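Local coordinates for HpcH/HpaI aldolase/citrate lyase family protein (PDB 4MF4) that is a TIM-barrel protein of the HpcH/HpaI aldolase/citrate lyase family that assembles from six chains, at residues A[228-233]-A[237-242]; A[247-250]-A[254-257]. All coordinates share one frame; numbering follows the deposited sequence.

In the fold
Both interactions join the end of a barrel strand to the helix that follows it, and they come in series along the chain: interaction 1 pairs strand 225-230 with helix 233-242, interaction 2 strand 246-251 with helix 252-268. Their centres lie about 12 Å apart. The two strands are neighbours in the parallel sheet, where Ile228 O lies 2.9 Å from Thr248 N and Ala230 N 2.9 Å from Thr248 O, both probable hydrogen bonds. Helix 233-242 also packs on the later strand, with Ile247 CD1 3.5 Å from Arg240 N. A bound 1,2-ethanediol lies about 4 Å from the side chain of Phe229, and both contacts reach the second subunit.

Interaction 1: A[228-233]-A[237-242]; sequences IFAGDT and RQYREA
Ile228 and Tyr239 form an aliphatic-on-aromatic contact between barrel strand 225-230 and the outer helix 233-242; the axes of 228-230 and 237-242 come within 9.6 Å, at 148° between their directions. The methyl CD1 of Ile228 sits over the middle of the Tyr239 ring, 3.4 Å from its centroid, in a CH-pi contact almost along the ring normal. With CG1 anti to the backbone N (chi1 -169°) and the chain extended beyond it, Ile228 sends CD1 out over that face, while its other branch, CG2, comes within 3.6 Å of Tyr239 CD2 nearer the root of the ring. The two side chains cross at about a right angle. Ala230, two residues along the same strand, meets the ring at its edge instead, its CB lying 3.8 Å from Tyr239 CE2. The phenol oxygen is tied back to the strand end through a water, which lies 2.9 Å from Tyr239 OH and accepts a bond from Gly231 N. The bridge and the methyl, with Tyr244 edge-to-face to the ring, probably restrict its movement. Asp232 occupies the N-cap of the helix, its OD1 accepting from Ala235 N, and the first turn closes with Arg237 N bonded to Thr233 O at 3.0 Å. Arg237 NH1 and Arg240 NH2 are both hydrogen-bonded to a C-terminal carboxylate oxygen, the O of Ser269 of the second subunit, and so converge on that chain end. Strand, short capped turn and antiparallel outer helix, leading on to the parallel strand 246-251, make a beta-alpha-beta unit of the TIM barrel.

Interaction 2: A[247-250]-A[254-257]; sequences ITVS and SWLL
Trp255 donates its indole N-H to the backbone oxygen of Val249, a short bond of 2.7 Å from NE1 to O that is straight at 177° and joins barrel strand 246-251 to the C-terminal helix 252-268. The oxygen lies in the indole plane, whereas the donor is tilted 32° from the plane of the carbonyl. Val249 is the centre of an inverse gamma turn. Packing is close on this side: Val249 CG1 rests 3.9 Å from Trp255 CZ2, and Ser250 CB approaches Trp255 NE1 obliquely at 3.5 Å. Leu30 and Thr233 of the same chain and Ala263 of the second subunit add to the surroundings of the indole. The serine side is looser and watery. There Ser250 OG reaches Ser254 CB at 3.5 Å, but the two hydroxyls do not bond directly; a water bridges them, 2.8 Å from Ser254 OG and 3.2 Å from Ser250 OG. Ser250 holds OG anti to its own N (chi1 -166°), which aims it at the helix and the water. The buried indole N-H is thus satisfied by the Val249 carbonyl at the strand end, in a bond that probably helps fix how the ring is turned, while the two hydroxyls are joined through a single water.

Interaction 1: A[228-233]-A[237-242]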
ATOM      1  N   ILE A 228      29.568 -14.599  -6.289  1.00 14.18           N
ATOM      2  CA  ILE A 228      28.860 -15.671  -6.952  1.00 13.76           C
ATOM      3  C   ILE A 228      27.582 -15.974  -6.191  1.00 14.17           C
ATOM      4  O   ILE A 228      27.505 -15.797  -4.948  1.00 13.96           O
ATOM      5  CB  ILE A 228      29.775 -16.936  -7.055  1.00 14.95           C
ATOM      6  CG1 ILE A 228      29.156 -17.995  -7.984  1.00 15.44           C
ATOM      7  CG2 ILE A 228      30.091 -17.457  -5.688  1.00 14.69           C
ATOM      8  CD1 ILE A 228      30.123 -19.050  -8.467  1.00 16.29           C
ATOM      9  N   PHE A 229      26.565 -16.392  -6.942  1.00 14.66           N
ATOM     10  CA  PHE A 229      25.313 -16.856  -6.371  1.00 15.27           C
ATOM     11  C   PHE A 229      25.437 -18.361  -6.262  1.00 16.07           C
ATOM     12  O   PHE A 229      25.559 -19.035  -7.295  1.00 15.71           O
ATOM     13  CB  PHE A 229      24.103 -16.492  -7.274  1.00 15.75           C
ATOM     14  CG  PHE A 229      22.771 -16.846  -6.660  1.00 16.94           C
ATOM     15  CD1 PHE A 229      22.228 -18.111  -6.843  1.00 18.51           C
ATOM     16  CD2 PHE A 229      22.126 -15.971  -5.822  1.00 17.11           C
ATOM     17  CE1 PHE A 229      21.023 -18.471  -6.247  1.00 17.92           C
ATOM     18  CE2 PHE A 229      20.922 -16.319  -5.214  1.00 17.15           C
ATOM     19  CZ  PHE A 229      20.379 -17.577  -5.438  1.00 18.68           C
ATOM     20  N   ALA A 230      25.378 -18.891  -5.035  1.00 16.94           N
ATOM     21  CA  ALA A 230      25.367 -20.341  -4.805  1.00 17.75           C
ATOM     22  C   ALA A 230      23.920 -20.798  -4.563  1.00 19.88           C
ATOM     23  O   ALA A 230      23.168 -20.156  -3.777  1.00 18.54           O
ATOM     24  CB  ALA A 230      26.252 -20.699  -3.624  1.00 18.13           C
ATOM     25  N   GLY A 231      23.538 -21.883  -5.246  1.00 20.55           N
ATOM     26  CA  GLY A 231      22.180 -22.466  -5.123  1.00 20.75           C
ATOM     27  C   GLY A 231      21.996 -23.342  -3.899  1.00 21.34           C
ATOM     28  O   GLY A 231      20.902 -23.628  -3.531  1.00 21.61           O
ATOM     29  N   ASP A 232      23.085 -23.757  -3.256  1.00 22.55           N
ATOM     30  CA  ASP A 232      23.045 -24.636  -2.090  1.00 23.50           C
ATOM     31  C   ASP A 232      24.355 -24.495  -1.274  1.00 22.17           C
ATOM     32  O   ASP A 232      25.293 -23.831  -1.733  1.00 20.40           O
ATOM     33  CB  ASP A 232      22.863 -26.083  -2.535  1.00 26.38           C
ATOM     34  CG  ASP A 232      23.864 -26.494  -3.607  1.00 29.09           C
ATOM     35  OD1 ASP A 232      25.043 -26.781  -3.297  1.00 28.87           O
ATOM     36  OD2 ASP A 232      23.460 -26.509  -4.765  1.00 32.30           O
ATOM     37  N   THR A 233      24.399 -25.084  -0.081  1.00 20.16           N
ATOM     38  CA  THR A 233      25.608 -25.045   0.753  1.00 21.11           C
ATOM     39  C   THR A 233      26.845 -25.796   0.194  1.00 20.96           C
ATOM     40  O   THR A 233      27.947 -25.304   0.311  1.00 21.85           O
ATOM     41  CB  THR A 233      25.354 -25.470   2.205  1.00 21.23           C
ATOM     42  OG1 THR A 233      25.064 -26.862   2.244  1.00 22.29           O
ATOM     43  CG2 THR A 233      24.184 -24.695   2.796  1.00 20.02           C
ATOM     44  N   ARG A 237      30.410 -23.800  -0.357  1.00 19.99           N
ATOM     45  CA  ARG A 237      31.713 -24.267   0.180  1.00 21.90           C
ATOM     46  C   ARG A 237      32.726 -24.500  -0.940  1.00 21.14           C
ATOM     47  O   ARG A 237      33.879 -24.139  -0.784  1.00 21.71           O
ATOM     48  CB  ARG A 237      31.586 -25.556   1.025  1.00 23.86           C
ATOM     49  CG  ARG A 237      30.780 -25.363   2.310  1.00 28.01           C
ATOM     50  CD  ARG A 237      30.581 -26.669   3.088  1.00 30.38           C
ATOM     51  NE  ARG A 237      31.872 -27.184   3.520  1.00 31.86           N
ATOM     52  CZ  ARG A 237      32.582 -26.687   4.538  1.00 37.52           C
ATOM     53  NH1 ARG A 237      32.128 -25.668   5.278  1.00 37.62           N
ATOM     54  NH2 ARG A 237      33.767 -27.232   4.841  1.00 40.33           N
ATOM     55  N   GLN A 238      32.312 -25.070  -2.063  1.00 21.85           N
ATOM     56  CA  GLN A 238      33.240 -25.242  -3.189  1.00 22.40           C
ATOM     57  C   GLN A 238      33.734 -23.869  -3.626  1.00 21.26           C
ATOM     58  O   GLN A 238      34.938 -23.674  -3.900  1.00 19.60           O
ATOM     59  CB  GLN A 238      32.614 -25.916  -4.406  1.00 25.66           C
ATOM     60  CG  GLN A 238      32.045 -27.305  -4.186  1.00 30.43           C
ATOM     61  CD  GLN A 238      31.161 -27.783  -5.342  1.00 34.27           C
ATOM     62  OE1 GLN A 238      30.593 -26.995  -6.100  1.00 39.60           O
ATOM     63  NE2 GLN A 238      31.049 -29.092  -5.476  1.00 38.26           N
ATOM     64  N   TYR A 239      32.809 -22.909  -3.708  1.00 19.29           N
ATOM     65  CA  TYR A 239      33.198 -21.577  -4.138  1.00 18.66           C
ATOM     66  C   TYR A 239      34.127 -20.903  -3.114  1.00 18.58           C
ATOM     67  O   TYR A 239      35.146 -20.282  -3.471  1.00 19.03           O
ATOM     68  CB  TYR A 239      31.959 -20.751  -4.461  1.00 18.37           C
ATOM     69  CG  TYR A 239      31.021 -21.319  -5.502  1.00 18.84           C
ATOM     70  CD1 TYR A 239      31.470 -22.075  -6.587  1.00 20.69           C
ATOM     71  CD2 TYR A 239      29.655 -21.027  -5.441  1.00 20.01           C
ATOM     72  CE1 TYR A 239      30.562 -22.582  -7.539  1.00 19.95           C
ATOM     73  CE2 TYR A 239      28.753 -21.507  -6.387  1.00 20.14           C
ATOM     74  CZ  TYR A 239      29.204 -22.277  -7.430  1.00 20.04           C
ATOM     75  OH  TYR A 239      28.251 -22.717  -8.338  1.00 20.20           O
ATOM     76  N   ARG A 240      33.812 -21.024  -1.834  1.00 19.98           N
ATOM     77  CA  ARG A 240      34.733 -20.529  -0.811  1.00 22.88           C
ATOM     78  C   ARG A 240      36.150 -21.116  -0.997  1.00 22.25           C
ATOM     79  O   ARG A 240      37.150 -20.393  -0.941  1.00 21.92           O
ATOM     80  CB  ARG A 240      34.236 -20.864   0.589  1.00 24.80           C
ATOM     81  CG  ARG A 240      35.228 -20.506   1.684  1.00 28.33           C
ATOM     82  CD  ARG A 240      34.755 -20.895   3.076  1.00 34.25           C
ATOM     83  NE  ARG A 240      34.758 -22.343   3.284  1.00 42.65           N
ATOM     84  CZ  ARG A 240      34.853 -22.949   4.467  1.00 49.21           C
ATOM     85  NH1 ARG A 240      34.973 -22.255   5.604  1.00 50.59           N
ATOM     86  NH2 ARG A 240      34.834 -24.280   4.505  1.00 55.88           N
ATOM     87  N   GLU A 241      36.211 -22.421  -1.196  1.00 23.15           N
ATOM     88  CA  GLU A 241      37.498 -23.138  -1.358  1.00 25.11           C
ATOM     89  C   GLU A 241      38.258 -22.668  -2.613  1.00 22.35           C
ATOM     90  O   GLU A 241      39.481 -22.587  -2.625  1.00 20.19           O
ATOM     91  CB  GLU A 241      37.245 -24.656  -1.400  1.00 30.32           C
ATOM     92  CG  GLU A 241      37.231 -25.304  -0.019  1.00 37.86           C
ATOM     93  CD  GLU A 241      36.065 -26.247   0.210  1.00 45.00           C
ATOM     94  OE1 GLU A 241      35.744 -27.046  -0.703  1.00 53.43           O
ATOM     95  OE2 GLU A 241      35.457 -26.188   1.317  1.00 53.82           O
ATOM     96  N   ALA A 242      37.522 -22.332  -3.664  1.00 20.26           N
ATOM     97  CA  ALA A 242      38.130 -21.871  -4.892  1.00 19.29           C
ATOM     98  C   ALA A 242      38.642 -20.427  -4.828  1.00 18.48           C
ATOM     99  O   ALA A 242      39.423 -20.026  -5.674  1.00 18.37           O
ATOM    100  CB  ALA A 242      37.167 -22.048  -6.079  1.00 18.57           C
TER
HETATM  101  O   HOH W   1      25.479 -22.981  -7.456  1.00 31.35           O

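Interaction 2: A[247-250]-A[254-257]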
ATOM      1  N   ILE A 247      29.996 -14.365  -1.462  1.00 15.89           N
ATOM      2  CA  ILE A 247      29.278 -15.587  -1.755  1.00 15.65           C
ATOM      3  C   ILE A 247      27.845 -15.481  -1.237  1.00 15.05           C
ATOM      4  O   ILE A 247      27.652 -15.244  -0.044  1.00 14.11           O
ATOM      5  CB  ILE A 247      29.963 -16.792  -1.112  1.00 16.19           C
ATOM      6  CG1 ILE A 247      31.362 -16.968  -1.705  1.00 16.59           C
ATOM      7  CG2 ILE A 247      29.135 -18.043  -1.363  1.00 16.69           C
ATOM      8  CD1 ILE A 247      32.187 -18.065  -1.069  1.00 17.04           C
ATOM      9  N   THR A 248      26.878 -15.635  -2.142  1.00 15.03           N
ATOM     10  CA  THR A 248      25.462 -15.609  -1.813  1.00 15.45           C
ATOM     11  C   THR A 248      25.048 -17.034  -1.474  1.00 15.73           C
ATOM     12  O   THR A 248      25.170 -17.904  -2.312  1.00 15.03           O
ATOM     13  CB  THR A 248      24.567 -15.178  -3.007  1.00 16.31           C
ATOM     14  OG1 THR A 248      25.098 -14.055  -3.703  1.00 17.95           O
ATOM     15  CG2 THR A 248      23.193 -14.819  -2.549  1.00 17.22           C
ATOM     16  N   VAL A 249      24.538 -17.250  -0.256  1.00 15.19           N
ATOM     17  CA  VAL A 249      24.055 -18.555   0.204  1.00 14.54           C
ATOM     18  C   VAL A 249      22.562 -18.673  -0.116  1.00 14.29           C
ATOM     19  O   VAL A 249      21.696 -18.643   0.781  1.00 14.00           O
ATOM     20  CB  VAL A 249      24.349 -18.798   1.718  1.00 14.67           C
ATOM     21  CG1 VAL A 249      24.097 -20.241   2.099  1.00 15.77           C
ATOM     22  CG2 VAL A 249      25.776 -18.459   2.104  1.00 14.50           C
ATOM     23  N   SER A 250      22.272 -18.766  -1.412  1.00 14.00           N
ATOM     24  CA  SER A 250      20.916 -18.851  -1.943  1.00 14.26           C
ATOM     25  C   SER A 250      20.026 -17.657  -1.541  1.00 13.77           C
ATOM     26  O   SER A 250      20.512 -16.551  -1.384  1.00 13.30           O
ATOM     27  CB  SER A 250      20.303 -20.213  -1.586  1.00 14.83           C
ATOM     28  OG  SER A 250      19.115 -20.503  -2.314  1.00 16.10           O
ATOM     29  N   SER A 254      13.864 -19.597  -1.183  1.00 15.26           N
ATOM     30  CA  SER A 254      14.364 -20.957  -1.364  1.00 15.89           C
ATOM     31  C   SER A 254      14.556 -21.671  -0.012  1.00 15.17           C
ATOM     32  O   SER A 254      14.179 -22.839   0.180  1.00 14.86           O
ATOM     33  CB  SER A 254      15.673 -20.914  -2.157  1.00 16.38           C
ATOM     34  OG  SER A 254      15.458 -20.246  -3.405  1.00 18.78           O
ATOM     35  N   TRP A 255      15.155 -20.971   0.938  1.00 14.95           N
ATOM     36  CA  TRP A 255      15.329 -21.562   2.289  1.00 14.64           C
ATOM     37  C   TRP A 255      14.004 -21.813   2.984  1.00 14.40           C
ATOM     38  O   TRP A 255      13.846 -22.850   3.641  1.00 14.12           O
ATOM     39  CB  TRP A 255      16.212 -20.683   3.176  1.00 14.39           C
ATOM     40  CG  TRP A 255      17.669 -20.739   2.690  1.00 14.44           C
ATOM     41  CD1 TRP A 255      18.423 -19.706   2.213  1.00 14.13           C
ATOM     42  CD2 TRP A 255      18.522 -21.882   2.689  1.00 14.27           C
ATOM     43  NE1 TRP A 255      19.673 -20.142   1.878  1.00 14.19           N
ATOM     44  CE2 TRP A 255      19.756 -21.479   2.145  1.00 13.56           C
ATOM     45  CE3 TRP A 255      18.336 -23.228   3.036  1.00 14.73           C
ATOM     46  CZ2 TRP A 255      20.807 -22.341   1.977  1.00 14.63           C
ATOM     47  CZ3 TRP A 255      19.404 -24.093   2.888  1.00 14.81           C
ATOM     48  CH2 TRP A 255      20.618 -23.651   2.333  1.00 14.99           C
ATOM     49  N   LEU A 256      13.068 -20.877   2.810  1.00 13.57           N
ATOM     50  CA  LEU A 256      11.742 -21.003   3.381  1.00 13.80           C
ATOM     51  C   LEU A 256      11.012 -22.242   2.908  1.00 13.87           C
ATOM     52  O   LEU A 256      10.448 -22.986   3.717  1.00 13.11           O
ATOM     53  CB  LEU A 256      10.897 -19.747   3.056  1.00 14.08           C
ATOM     54  CG  LEU A 256       9.454 -19.749   3.517  1.00 14.10           C
ATOM     55  CD1 LEU A 256       9.330 -19.879   5.015  1.00 14.78           C
ATOM     56  CD2 LEU A 256       8.755 -18.491   3.063  1.00 14.94           C
ATOM     57  N   LEU A 257      11.037 -22.482   1.598  1.00 14.07           N
ATOM     58  CA  LEU A 257      10.438 -23.678   1.034  1.00 15.06           C
ATOM     59  C   LEU A 257      11.179 -24.943   1.464  1.00 15.45           C
ATOM     60  O   LEU A 257      10.560 -25.930   1.888  1.00 15.76           O
ATOM     61  CB  LEU A 257      10.409 -23.594  -0.497  1.00 15.89           C
ATOM     62  CG  LEU A 257       9.241 -22.770  -0.995  1.00 17.41           C
ATOM     63  CD1 LEU A 257       9.467 -22.265  -2.411  1.00 19.40           C
ATOM     64  CD2 LEU A 257       7.934 -23.562  -0.884  1.00 17.66           C
TER
HETATM   65  O   HOH W   2      17.701 -19.477  -4.970  1.00 35.57           O